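Local coordinates for protein translation initiation factor eIF-2B (PDB 1VB5) that probably catalyses the exchange of GDP for GTP on translation initiation factor 2, as a regulatory subunit of archaeal initiation factor 2B, at residues R17-S22 and H116-T121; V112-S117 and K137-E142; I125-K130 and S159-E164; T141-D146 and I166-M171; L173-A178 and L205-N210. All blocks are in the same frame, centred on the assembly; numbering follows the deposited sequence.

Interaction 1. Residues R17-S22 and H116-T121; sequences RIKGAS and HSFSST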
# COMPACT_ATOMS: atom_id res chain seq x y z
N ARG B 17 -9.12 13.98 -10.21
CA ARG B 17 -8.53 12.86 -9.49
C ARG B 17 -8.50 12.98 -7.97
O ARG B 17 -8.12 12.04 -7.28
CB ARG B 17 -7.12 12.56 -10.01
CG ARG B 17 -6.33 13.76 -10.47
CD ARG B 17 -5.51 13.34 -11.66
NE ARG B 17 -6.37 12.77 -12.69
CZ ARG B 17 -5.94 12.09 -13.75
NH1 ARG B 17 -4.64 11.88 -13.93
NH2 ARG B 17 -6.82 11.62 -14.63
N ILE B 18 -8.90 14.14 -7.46
CA ILE B 18 -8.92 14.33 -6.01
C ILE B 18 -10.34 14.05 -5.51
O ILE B 18 -10.56 13.07 -4.79
CB ILE B 18 -8.52 15.77 -5.63
CG1 ILE B 18 -7.10 16.06 -6.13
CG2 ILE B 18 -8.59 15.94 -4.11
CD1 ILE B 18 -6.04 15.08 -5.62
N LYS B 19 -11.29 14.89 -5.89
CA LYS B 19 -12.68 14.70 -5.48
C LYS B 19 -13.16 13.36 -6.06
O LYS B 19 -12.79 13.00 -7.18
CB LYS B 19 -13.55 15.85 -5.99
CG LYS B 19 -13.32 17.16 -5.26
CD LYS B 19 -13.72 17.04 -3.79
CE LYS B 19 -13.54 18.37 -3.04
NZ LYS B 19 -13.92 18.27 -1.59
N GLY B 20 -13.97 12.64 -5.29
CA GLY B 20 -14.44 11.34 -5.75
C GLY B 20 -15.84 11.25 -6.34
O GLY B 20 -16.33 12.18 -6.97
N ALA B 21 -16.46 10.09 -6.13
CA ALA B 21 -17.81 9.81 -6.62
C ALA B 21 -18.75 11.01 -6.51
O ALA B 21 -19.15 11.58 -7.52
CB ALA B 21 -18.39 8.62 -5.87
N SER B 22 -19.11 11.37 -5.29
CA SER B 22 -20.01 12.49 -5.04
C SER B 22 -19.82 13.66 -6.00
O SER B 22 -20.75 14.05 -6.70
CB SER B 22 -19.85 12.98 -3.60
OG SER B 22 -20.64 14.12 -3.36
N HIS B 116 -8.85 5.20 4.16
CA HIS B 116 -7.98 5.17 2.98
C HIS B 116 -8.61 6.02 1.89
O HIS B 116 -9.84 6.09 1.78
CB HIS B 116 -7.83 3.70 2.53
CG HIS B 116 -7.07 3.53 1.24
ND1 HIS B 116 -5.80 4.02 1.05
CD2 HIS B 116 -7.40 2.89 0.09
CE1 HIS B 116 -5.38 3.70 -0.16
NE2 HIS B 116 -6.33 3.02 -0.76
N SER B 117 -7.77 6.69 1.11
CA SER B 117 -8.22 7.56 0.02
C SER B 117 -9.09 8.72 0.53
O SER B 117 -9.09 9.03 1.72
CB SER B 117 -8.98 6.74 -1.02
OG SER B 117 -9.21 7.50 -2.19
N PHE B 118 -9.83 9.35 -0.39
CA PHE B 118 -10.70 10.47 -0.03
C PHE B 118 -12.15 10.20 -0.38
O PHE B 118 -12.47 9.77 -1.49
CB PHE B 118 -10.26 11.76 -0.74
CG PHE B 118 -11.18 12.93 -0.48
CD1 PHE B 118 -11.19 13.56 0.76
CD2 PHE B 118 -12.08 13.37 -1.46
CE1 PHE B 118 -12.08 14.61 1.04
CE2 PHE B 118 -12.98 14.41 -1.20
CZ PHE B 118 -12.98 15.03 0.05
N SER B 119 -13.03 10.45 0.58
CA SER B 119 -14.46 10.27 0.42
C SER B 119 -15.17 11.40 1.15
O SER B 119 -15.05 11.51 2.37
CB SER B 119 -14.90 8.93 1.02
OG SER B 119 -16.30 8.90 1.23
N SER B 120 -15.88 12.25 0.41
CA SER B 120 -16.58 13.37 1.04
C SER B 120 -17.59 12.86 2.07
O SER B 120 -17.87 13.54 3.05
CB SER B 120 -17.28 14.23 -0.02
OG SER B 120 -17.98 13.43 -0.96
N THR B 121 -18.10 11.66 1.85
CA THR B 121 -19.07 11.07 2.77
C THR B 121 -18.40 10.70 4.09
O THR B 121 -18.91 11.00 5.17
CB THR B 121 -19.72 9.82 2.14
OG1 THR B 121 -20.47 10.22 0.98
CG2 THR B 121 -20.66 9.14 3.12
O HOH W 1 -14.51 9.10 -3.57
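Phe118 and Ser120, in the turn that leads from strand 111-115 of the Rossmann-like sheet into helix 120-131, meet residues 18-22, where the chain enters helix 21-38. Two helix starts lie close together here: Gly20 and Ser119 both hold N-cap positions, their CA atoms 6.3 Å apart. The Phe118 ring makes most of the side-chain contact. Its CG lies anti to the backbone N (chi1 176°), which sends the ring toward Lys19; the aliphatic Lys19 CD stops 3.8 Å from Phe118 CE2, and Ile18 O comes to 3.7 Å from Phe118 CD2. Gly20 N approaches the ring at its edge, while Ser120 N stands 3.9 Å above one face, offset toward the rim. Lys19 NZ bonds to His151 NE2, and the His151 ring also meets Phe118, planes about 60° apart. At the helix starts, Ser120 OG rests 3.3 Å from Ser22 CB. Lys96 NZ hydrogen-bonds to Ser22 OG and, weakly, to Ser120 OG. One water donates to Phe118 O at 3.0 Å and accepts a weak bond from Ala21 N at 3.4 Å. With no direct hydrogen bond between the segments, the polar link runs through the water and Lys96.

Interaction 2. Residues V112-S117 and K137-E142; sequences VIITHS and KVILTE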
# COMPACT_ATOMS: atom_id res chain seq x y z
N VAL B 112 -10.00 5.52 17.33
CA VAL B 112 -8.87 5.86 16.49
C VAL B 112 -9.36 5.31 15.15
O VAL B 112 -9.40 4.10 14.96
CB VAL B 112 -7.57 5.17 16.90
CG1 VAL B 112 -6.50 5.42 15.84
CG2 VAL B 112 -7.10 5.72 18.26
N ILE B 113 -9.86 6.17 14.34
CA ILE B 113 -10.41 5.81 13.04
C ILE B 113 -9.37 5.77 11.92
O ILE B 113 -8.63 6.73 11.72
CB ILE B 113 -11.51 6.81 12.62
CG1 ILE B 113 -12.54 6.96 13.75
CG2 ILE B 113 -12.19 6.34 11.34
CD1 ILE B 113 -13.50 8.14 13.54
N ILE B 114 -9.30 4.65 11.20
CA ILE B 114 -8.36 4.55 10.10
C ILE B 114 -9.17 4.52 8.82
O ILE B 114 -10.25 3.91 8.77
CB ILE B 114 -7.48 3.27 10.20
CG1 ILE B 114 -6.42 3.29 9.10
CG2 ILE B 114 -8.34 2.03 10.07
CD1 ILE B 114 -5.29 2.29 9.30
N THR B 115 -8.68 5.21 7.80
CA THR B 115 -9.38 5.26 6.53
C THR B 115 -8.36 5.28 5.40
O THR B 115 -7.15 5.36 5.64
CB THR B 115 -10.29 6.53 6.45
OG1 THR B 115 -11.13 6.45 5.28
CG2 THR B 115 -9.45 7.80 6.39
N HIS B 116 -8.85 5.20 4.16
CA HIS B 116 -7.98 5.17 2.98
C HIS B 116 -8.61 6.02 1.89
O HIS B 116 -9.84 6.09 1.78
CB HIS B 116 -7.83 3.70 2.53
CG HIS B 116 -7.07 3.53 1.24
ND1 HIS B 116 -5.80 4.02 1.05
CD2 HIS B 116 -7.40 2.89 0.09
CE1 HIS B 116 -5.38 3.70 -0.16
NE2 HIS B 116 -6.33 3.02 -0.76
N SER B 117 -7.77 6.69 1.11
CA SER B 117 -8.22 7.56 0.02
C SER B 117 -9.09 8.72 0.53
O SER B 117 -9.09 9.03 1.72
CB SER B 117 -8.98 6.74 -1.02
OG SER B 117 -9.21 7.50 -2.19
N LYS B 137 -9.24 10.27 17.04
CA LYS B 137 -8.10 10.60 16.20
C LYS B 137 -8.28 9.83 14.90
O LYS B 137 -8.93 8.79 14.87
CB LYS B 137 -6.78 10.17 16.86
CG LYS B 137 -6.54 10.77 18.24
CD LYS B 137 -5.29 10.18 18.89
CE LYS B 137 -5.16 10.63 20.34
NZ LYS B 137 -3.98 10.00 21.02
N VAL B 138 -7.69 10.34 13.82
CA VAL B 138 -7.81 9.69 12.54
C VAL B 138 -6.45 9.32 11.93
O VAL B 138 -5.50 10.09 12.00
CB VAL B 138 -8.55 10.59 11.53
CG1 VAL B 138 -8.70 9.88 10.19
CG2 VAL B 138 -9.92 10.97 12.09
N ILE B 139 -6.39 8.13 11.35
CA ILE B 139 -5.19 7.67 10.68
C ILE B 139 -5.64 7.53 9.24
O ILE B 139 -6.64 6.87 8.96
CB ILE B 139 -4.72 6.29 11.22
CG1 ILE B 139 -4.39 6.40 12.71
CG2 ILE B 139 -3.49 5.83 10.44
CD1 ILE B 139 -4.14 5.06 13.40
N LEU B 140 -4.93 8.18 8.33
CA LEU B 140 -5.30 8.13 6.92
C LEU B 140 -4.08 7.96 6.04
O LEU B 140 -2.97 8.34 6.41
CB LEU B 140 -6.05 9.40 6.55
CG LEU B 140 -5.26 10.69 6.74
CD1 LEU B 140 -4.75 11.17 5.39
CD2 LEU B 140 -6.15 11.74 7.38
N THR B 141 -4.29 7.41 4.85
CA THR B 141 -3.20 7.18 3.91
C THR B 141 -3.09 8.32 2.92
O THR B 141 -4.08 8.98 2.61
CB THR B 141 -3.42 5.89 3.10
OG1 THR B 141 -4.58 6.05 2.26
CG2 THR B 141 -3.64 4.71 4.02
N GLU B 142 -1.88 8.56 2.42
CA GLU B 142 -1.65 9.62 1.45
C GLU B 142 -2.36 9.24 0.14
O GLU B 142 -2.79 10.11 -0.61
CB GLU B 142 -0.15 9.81 1.21
CG GLU B 142 0.56 8.59 0.66
CD GLU B 142 2.08 8.74 0.70
OE1 GLU B 142 2.79 7.82 0.23
OE2 GLU B 142 2.57 9.77 1.21
O HOH W 2 -6.82 8.51 3.39
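Val112-Thr115 and Lys137-Thr141 run side by side as neighbouring parallel strands of a beta-alpha-beta crossover through helix 120-131, their segment axes 4.5 Å apart and 18° from parallel. The ladder is regular in its middle: Ile113 N donates to Lys137 O, Ile139 N to Ile113 O at 2.7 Å, and Thr115 N to Ile139 O. Packing is tightest on the face bearing Val112, Ile114 and Ile139, where Val112 CG1 meets Ile139 CD1 at 3.4 Å, closer than usual carbon contact. Ile139 CB also rests 4.0 Å from Ile114 CG1, and Phe174 touches both isoleucines. On the other face Thr115 CG2 lies alongside Leu140 CB, under Leu152 of helix 148-158. The margins are looser: Lys137 leads its amine away into solvent, and beyond Thr115 the strands part, the CA separation rising from 4.5 Å at Ile114-Ile139 to 5.3 Å at His116-Thr141. There His116 ND1 and Thr141 OG1 are hydrogen-bonded at 2.7 Å, either being the possible donor, and His116 NE2 bonds to Ala198 O. With an alanine here, Thr141 OG1 would probably keep Ser143 OG but lose its imidazole mate, and Ala198 O would lose its ring partner. Where the backbones have separated, one water donates to both Ser117 O and Thr141 O, 2.9 Å from each.

Interaction 3. Residues I125-K130 and S159-E164; sequences IIRTAK and SGIEFE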
# COMPACT_ATOMS: atom_id res chain seq x y z
N ILE B 125 -18.95 12.32 7.89
CA ILE B 125 -19.24 11.46 9.03
C ILE B 125 -18.32 11.91 10.16
O ILE B 125 -18.74 12.10 11.30
CB ILE B 125 -18.95 9.97 8.73
CG1 ILE B 125 -19.98 9.41 7.75
CG2 ILE B 125 -18.96 9.16 10.03
CD1 ILE B 125 -19.76 7.94 7.39
N ILE B 126 -17.04 12.07 9.83
CA ILE B 126 -16.05 12.47 10.81
C ILE B 126 -16.33 13.86 11.39
O ILE B 126 -16.24 14.06 12.60
CB ILE B 126 -14.63 12.40 10.18
CG1 ILE B 126 -14.21 10.93 10.05
CG2 ILE B 126 -13.63 13.17 11.00
CD1 ILE B 126 -12.93 10.70 9.24
N ARG B 127 -16.69 14.80 10.53
CA ARG B 127 -16.99 16.16 10.97
C ARG B 127 -18.22 16.23 11.87
O ARG B 127 -18.23 16.97 12.86
CB ARG B 127 -17.18 17.07 9.76
CG ARG B 127 -15.88 17.50 9.10
CD ARG B 127 -16.13 18.32 7.85
NE ARG B 127 -14.91 18.99 7.43
CZ ARG B 127 -14.71 19.50 6.21
NH1 ARG B 127 -15.65 19.41 5.29
NH2 ARG B 127 -13.56 20.09 5.93
N THR B 128 -19.25 15.46 11.52
CA THR B 128 -20.47 15.44 12.32
C THR B 128 -20.19 14.86 13.70
O THR B 128 -20.74 15.32 14.70
CB THR B 128 -21.58 14.60 11.64
OG1 THR B 128 -21.93 15.20 10.38
CG2 THR B 128 -22.82 14.53 12.53
N ALA B 129 -19.32 13.86 13.76
CA ALA B 129 -18.98 13.23 15.04
C ALA B 129 -18.25 14.24 15.92
O ALA B 129 -18.49 14.31 17.13
CB ALA B 129 -18.11 11.99 14.81
N LYS B 130 -17.34 15.00 15.32
CA LYS B 130 -16.59 16.00 16.07
C LYS B 130 -17.52 17.12 16.55
O LYS B 130 -17.38 17.62 17.65
CB LYS B 130 -15.49 16.62 15.20
CG LYS B 130 -14.70 17.71 15.91
CD LYS B 130 -14.27 18.81 14.95
CE LYS B 130 -15.47 19.44 14.23
NZ LYS B 130 -15.10 20.61 13.40
N SER B 159 -10.97 21.55 9.98
CA SER B 159 -11.98 21.29 10.99
C SER B 159 -11.44 21.10 12.42
O SER B 159 -12.23 20.95 13.35
CB SER B 159 -12.80 20.06 10.59
OG SER B 159 -13.44 20.28 9.34
N GLY B 160 -10.12 21.13 12.59
CA GLY B 160 -9.55 20.96 13.91
C GLY B 160 -9.58 19.53 14.43
O GLY B 160 -9.59 19.28 15.64
N ILE B 161 -9.59 18.58 13.51
CA ILE B 161 -9.62 17.18 13.88
C ILE B 161 -8.20 16.61 13.90
O ILE B 161 -7.41 16.85 12.99
CB ILE B 161 -10.52 16.40 12.90
CG1 ILE B 161 -11.96 16.95 13.02
CG2 ILE B 161 -10.49 14.91 13.20
CD1 ILE B 161 -12.89 16.53 11.91
N GLU B 162 -7.88 15.88 14.95
CA GLU B 162 -6.55 15.29 15.09
C GLU B 162 -6.36 14.15 14.09
O GLU B 162 -7.23 13.29 13.94
CB GLU B 162 -6.35 14.77 16.52
CG GLU B 162 -4.89 14.58 16.89
CD GLU B 162 -4.71 13.93 18.26
OE1 GLU B 162 -5.43 14.33 19.21
OE2 GLU B 162 -3.85 13.02 18.37
N PHE B 163 -5.24 14.15 13.38
CA PHE B 163 -4.98 13.10 12.40
C PHE B 163 -3.51 12.79 12.24
O PHE B 163 -2.65 13.59 12.61
CB PHE B 163 -5.57 13.49 11.04
CG PHE B 163 -4.87 14.64 10.38
CD1 PHE B 163 -3.70 14.44 9.64
CD2 PHE B 163 -5.35 15.94 10.51
CE1 PHE B 163 -3.03 15.51 9.05
CE2 PHE B 163 -4.69 17.01 9.92
CZ PHE B 163 -3.52 16.80 9.19
N GLU B 164 -3.24 11.63 11.66
CA GLU B 164 -1.89 11.15 11.41
C GLU B 164 -1.92 10.60 9.99
O GLU B 164 -2.86 9.89 9.63
CB GLU B 164 -1.56 10.04 12.40
CG GLU B 164 -0.09 9.76 12.61
CD GLU B 164 0.15 8.65 13.63
OE1 GLU B 164 1.31 8.49 14.07
OE2 GLU B 164 -0.82 7.94 13.98
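The guanidinium of Arg127 meets Ser159 OG at its NE edge, 2.7 Å from Arg127 NE but 25° out of the plane, and the bond is bent, with an N-H...O angle of 142°. Glu155 takes NH2 and Glu124 takes NH1 in salt bridges, so partners at all three nitrogens fix the rotation of the group. The second flat group is the peptide carbonyl of Ser159, which Lys130 NZ meets in the carbonyl plane, on a lone pair, at 2.9 Å. Lys130 gets there because its chain bends at chi2 and chi3 (58°), folding back over Ile161, with Lys130 CD 3.5 Å from Ile161 CG1. These residues join helix 120-131 of the Rossmann-like domain to the turn between helix 148-158 and strand 163-166, an outermost strand of the main sheet within this chain. Gly160, at positive phi, closes helix 148-158 in a Schellman motif, and the two cationic side chains gather at that C-terminal end, where they probably suit the helix dipole. Beneath the polar rim the contact turns apolar: Ile161 CD1 touches Ile126 CG2 at 3.6 Å, and both isoleucines pack on Phe136 and Leu156.

Interaction 4. Residues T141-D146 and I166-M171; sequences TESSPD and ITDAQM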
# COMPACT_ATOMS: atom_id res chain seq x y z
N THR B 141 -4.29 7.41 4.85
CA THR B 141 -3.20 7.18 3.91
C THR B 141 -3.09 8.32 2.92
O THR B 141 -4.08 8.98 2.61
CB THR B 141 -3.42 5.89 3.10
OG1 THR B 141 -4.58 6.05 2.26
CG2 THR B 141 -3.64 4.71 4.02
N GLU B 142 -1.88 8.56 2.42
CA GLU B 142 -1.65 9.62 1.45
C GLU B 142 -2.36 9.24 0.14
O GLU B 142 -2.79 10.11 -0.61
CB GLU B 142 -0.15 9.81 1.21
CG GLU B 142 0.56 8.59 0.66
CD GLU B 142 2.08 8.74 0.70
OE1 GLU B 142 2.79 7.82 0.23
OE2 GLU B 142 2.57 9.77 1.21
N SER B 143 -2.46 7.93 -0.10
CA SER B 143 -3.14 7.36 -1.27
C SER B 143 -2.47 7.56 -2.63
O SER B 143 -2.89 8.43 -3.41
CB SER B 143 -4.58 7.88 -1.36
OG SER B 143 -5.25 7.72 -0.12
N SER B 144 -1.47 6.75 -2.93
CA SER B 144 -0.77 6.84 -4.21
C SER B 144 -1.73 6.49 -5.34
O SER B 144 -2.66 5.70 -5.16
CB SER B 144 0.41 5.87 -4.23
OG SER B 144 1.32 6.17 -3.18
N PRO B 145 -1.50 7.03 -6.55
CA PRO B 145 -0.40 7.93 -6.91
C PRO B 145 -0.75 9.42 -6.92
O PRO B 145 0.13 10.26 -7.05
CB PRO B 145 -0.02 7.44 -8.29
CG PRO B 145 -1.38 7.21 -8.89
CD PRO B 145 -2.14 6.49 -7.76
N ASP B 146 -2.04 9.74 -6.80
CA ASP B 146 -2.48 11.14 -6.84
C ASP B 146 -2.55 11.83 -5.49
O ASP B 146 -2.76 13.03 -5.40
CB ASP B 146 -3.84 11.23 -7.53
CG ASP B 146 -3.81 10.70 -8.94
OD1 ASP B 146 -3.04 11.25 -9.75
OD2 ASP B 146 -4.54 9.72 -9.23
N ILE B 166 -0.14 8.31 6.85
CA ILE B 166 0.79 7.21 6.61
C ILE B 166 0.82 6.91 5.12
O ILE B 166 0.02 7.46 4.35
CB ILE B 166 0.38 5.92 7.38
CG1 ILE B 166 -0.96 5.38 6.84
CG2 ILE B 166 0.26 6.20 8.87
CD1 ILE B 166 -1.43 4.08 7.51
N THR B 167 1.76 6.06 4.70
CA THR B 167 1.84 5.66 3.29
C THR B 167 0.90 4.47 3.17
O THR B 167 0.56 3.85 4.18
CB THR B 167 3.26 5.21 2.91
OG1 THR B 167 3.62 4.09 3.72
CG2 THR B 167 4.26 6.34 3.14
N ASP B 168 0.48 4.13 1.95
CA ASP B 168 -0.43 3.00 1.77
C ASP B 168 0.13 1.68 2.32
O ASP B 168 -0.59 0.90 2.94
CB ASP B 168 -0.78 2.82 0.28
CG ASP B 168 -1.32 4.11 -0.37
OD1 ASP B 168 -1.71 5.05 0.36
OD2 ASP B 168 -1.38 4.17 -1.62
N ALA B 169 1.42 1.44 2.10
CA ALA B 169 2.04 0.20 2.55
C ALA B 169 2.09 0.03 4.07
O ALA B 169 2.42 -1.06 4.57
CB ALA B 169 3.45 0.08 1.96
N GLN B 170 1.77 1.08 4.82
CA GLN B 170 1.79 1.01 6.28
C GLN B 170 0.43 0.66 6.90
O GLN B 170 0.32 0.56 8.12
CB GLN B 170 2.29 2.33 6.86
CG GLN B 170 3.80 2.51 6.87
CD GLN B 170 4.20 3.90 7.35
OE1 GLN B 170 4.25 4.85 6.57
NE2 GLN B 170 4.46 4.03 8.65
N MET B 171 -0.59 0.48 6.07
CA MET B 171 -1.94 0.17 6.56
C MET B 171 -1.99 -1.02 7.51
O MET B 171 -2.77 -1.02 8.46
CB MET B 171 -2.90 -0.07 5.39
CG MET B 171 -3.17 1.19 4.59
SD MET B 171 -4.52 1.00 3.40
CE MET B 171 -3.80 -0.17 2.21
O HOH W 3 1.78 5.69 -0.29
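Thr141 and Ile166 form a parallel beta bridge, and the backbone contacts start from that pair. Glu142 N donates to Ile166 O at 2.9 Å, and Thr141 CA sends a CA-H...O contact to the same oxygen at 3.3 Å, so one carbonyl serves both. Side-chain to backbone bonds come next. The carboxylate of Asp168 reaches over to residues 143-144 with one oxygen for each of two successive amides: Ser144 N bonds to Asp168 OD2 at 2.9 Å, on the syn side and 20° out of the carboxylate plane, and Ser143 N makes a weak, bent bond to Asp168 OD1, its N-H...O angle only 129°. Asp168 CG stands anti to its own carbonyl carbon (chi1 -54°), so that the Asp168 side chain crosses that of Thr141 at about a right angle. Among hydroxyls, Thr141 OG1 and Ser143 OG lie 3.0 Å apart in a hydrogen bond within the loop, and OG1 also bonds to His116. A water accepts from Asp168 N at 3.0 Å and bonds to Ser144 OG. Apolar contact is supplied by Thr141 CG2, 3.6 Å from Met171 CG and 3.9 Å from Ile166 CG1. Glu142 runs alongside Thr167, pointing the same way, and its OE2 forms a salt bridge with Arg241 of the second subunit, while Asp168 packs on Ala169 of that subunit. Loops at the C-terminal ends of adjacent parallel strands are characteristic of Rossmann-like folds; here an aspartate links two of them, beside the subunit interface.

Interaction 5. Residues L173-A178 and L205-N210; sequences LFCREA and LACHEN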
# COMPACT_ATOMS: atom_id res chain seq x y z
N LEU B 173 0.46 -2.02 9.53
CA LEU B 173 1.08 -1.66 10.80
C LEU B 173 0.12 -0.83 11.65
O LEU B 173 0.16 -0.90 12.87
CB LEU B 173 2.35 -0.85 10.56
CG LEU B 173 3.57 -1.61 10.05
CD1 LEU B 173 4.54 -0.62 9.42
CD2 LEU B 173 4.21 -2.39 11.20
N PHE B 174 -0.73 -0.05 11.00
CA PHE B 174 -1.65 0.78 11.76
C PHE B 174 -3.08 0.29 12.04
O PHE B 174 -3.73 0.86 12.91
CB PHE B 174 -1.69 2.20 11.18
CG PHE B 174 -0.42 2.98 11.41
CD1 PHE B 174 0.68 2.82 10.57
CD2 PHE B 174 -0.32 3.85 12.49
CE1 PHE B 174 1.87 3.53 10.80
CE2 PHE B 174 0.87 4.56 12.73
CZ PHE B 174 1.96 4.40 11.88
N CYS B 175 -3.60 -0.74 11.34
CA CYS B 175 -4.97 -1.20 11.67
C CYS B 175 -4.83 -1.52 13.17
O CYS B 175 -5.72 -1.22 13.96
CB CYS B 175 -5.44 -2.49 10.92
SG CYS B 175 -6.38 -2.38 9.33
N ARG B 176 -3.69 -2.10 13.52
CA ARG B 176 -3.35 -2.46 14.90
C ARG B 176 -3.69 -1.38 15.93
O ARG B 176 -4.22 -1.68 17.00
CB ARG B 176 -1.86 -2.80 15.00
CG ARG B 176 -1.52 -4.25 14.68
CD ARG B 176 -0.08 -4.44 14.24
NE ARG B 176 0.88 -3.71 15.07
CZ ARG B 176 2.20 -3.87 15.00
NH1 ARG B 176 2.73 -4.75 14.16
NH2 ARG B 176 3.00 -3.16 15.79
N GLU B 177 -3.37 -0.13 15.61
CA GLU B 177 -3.62 0.98 16.51
C GLU B 177 -5.07 1.46 16.44
O GLU B 177 -5.59 2.03 17.40
CB GLU B 177 -2.69 2.15 16.16
CG GLU B 177 -1.24 1.75 15.92
CD GLU B 177 -0.53 1.29 17.19
OE1 GLU B 177 0.60 0.76 17.07
OE2 GLU B 177 -1.09 1.48 18.29
N ALA B 178 -5.71 1.24 15.31
CA ALA B 178 -7.09 1.68 15.11
C ALA B 178 -8.07 0.87 15.93
O ALA B 178 -7.78 -0.25 16.33
CB ALA B 178 -7.46 1.59 13.64
N LEU B 205 -8.31 -6.72 4.74
CA LEU B 205 -7.68 -7.95 5.19
C LEU B 205 -6.95 -7.77 6.51
O LEU B 205 -7.08 -8.58 7.42
CB LEU B 205 -6.70 -8.48 4.13
CG LEU B 205 -7.30 -8.95 2.80
CD1 LEU B 205 -6.18 -9.35 1.83
CD2 LEU B 205 -8.23 -10.13 3.05
N ALA B 206 -6.18 -6.69 6.62
CA ALA B 206 -5.41 -6.43 7.84
C ALA B 206 -6.29 -6.18 9.05
O ALA B 206 -6.01 -6.66 10.16
CB ALA B 206 -4.48 -5.23 7.62
N CYS B 207 -7.35 -5.42 8.86
CA CYS B 207 -8.24 -5.12 9.96
C CYS B 207 -9.01 -6.38 10.42
O CYS B 207 -9.30 -6.53 11.61
CB CYS B 207 -9.17 -3.97 9.54
SG CYS B 207 -8.44 -2.29 9.61
N HIS B 208 -9.31 -7.29 9.50
CA HIS B 208 -10.00 -8.52 9.88
C HIS B 208 -9.06 -9.39 10.72
O HIS B 208 -9.46 -10.01 11.70
CB HIS B 208 -10.43 -9.31 8.64
CG HIS B 208 -10.88 -10.71 8.93
ND1 HIS B 208 -12.12 -11.00 9.46
CD2 HIS B 208 -10.26 -11.90 8.77
CE1 HIS B 208 -12.24 -12.30 9.61
NE2 HIS B 208 -11.12 -12.87 9.20
N GLU B 209 -7.80 -9.42 10.31
CA GLU B 209 -6.78 -10.21 11.00
C GLU B 209 -6.57 -9.69 12.42
O GLU B 209 -6.32 -10.47 13.34
CB GLU B 209 -5.47 -10.15 10.22
CG GLU B 209 -4.67 -11.42 10.27
CD GLU B 209 -5.50 -12.64 9.89
OE1 GLU B 209 -6.18 -12.62 8.84
OE2 GLU B 209 -5.45 -13.64 10.64
N ASN B 210 -6.68 -8.38 12.59
CA ASN B 210 -6.48 -7.76 13.90
C ASN B 210 -7.79 -7.45 14.64
O ASN B 210 -7.79 -6.69 15.62
CB ASN B 210 -5.64 -6.48 13.74
CG ASN B 210 -4.21 -6.78 13.29
OD1 ASN B 210 -3.39 -7.27 14.07
ND2 ASN B 210 -3.91 -6.50 12.02
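Cys175 reaches across to Cys207 in a disulfide. From Cys175 CA, whose distance to Cys207 CA is 5.4 Å, the chain steps to CB, which lies 3.3 Å from Cys207 SG, and then to SG, which is bonded covalently to Cys207 SG at 2.1 Å. The bridge has a chi3 of -93°, close to the unstrained right-angle twist. Cys207 SG stands anti to its own carbonyl carbon, whereas Cys175 is twisted away from staggered (chi1 -93°); Cys175 SG also touches Ala206 CB at 3.8 Å. A second, lighter contact lies beside it, where Asn210 OD1 rests 3.6 Å from Arg176 CG, with the amide and guanidinium planes 62° apart. What holds that amide is its own helix: Asn210 ND2 donates to Ala206 O at 2.8 Å from above the carbonyl plane, while Asn210 N reaches the same oxygen from the opposite face. This double grip falls at the last turn of helix 200-209, just where the chain leaves helical geometry. An alanine in place of Asn210 would probably cost Ala206 O its side-chain donor and open a gap beside Arg176 CG. The covalent bridge thus links helix 171-175 to helix 200-209, with Ile212 packed on both cysteines; next to it, Phe174 lies on Ile114 of strand 111-115 and Ile166 of strand 163-166, and Leu173 packs on Phe251 of the second subunit.

Overall arrangement
Interactions 2, 4 and 5 are mostly buried, whereas 1 and 3 are only partly so. Interaction 2 lies in the parallel sheet and rests on backbone bonds and branched aliphatic packing. Interaction 4 continues from the end of the same strand, sharing Thr141 and Glu142, but there a carboxylate and a water add to a single remaining bridge. Interactions 1 and 3 use the start and the C-terminal half of helix 120-131, one through a ring, serines and a water, the other through cationic side chains over an isoleucine pair. Interaction 5, about 22 Å from interaction 1 between centres, is the covalent one; it reaches interaction 2 through Ala178 against Ile114. Both interaction 4 and interaction 5 touch the second subunit.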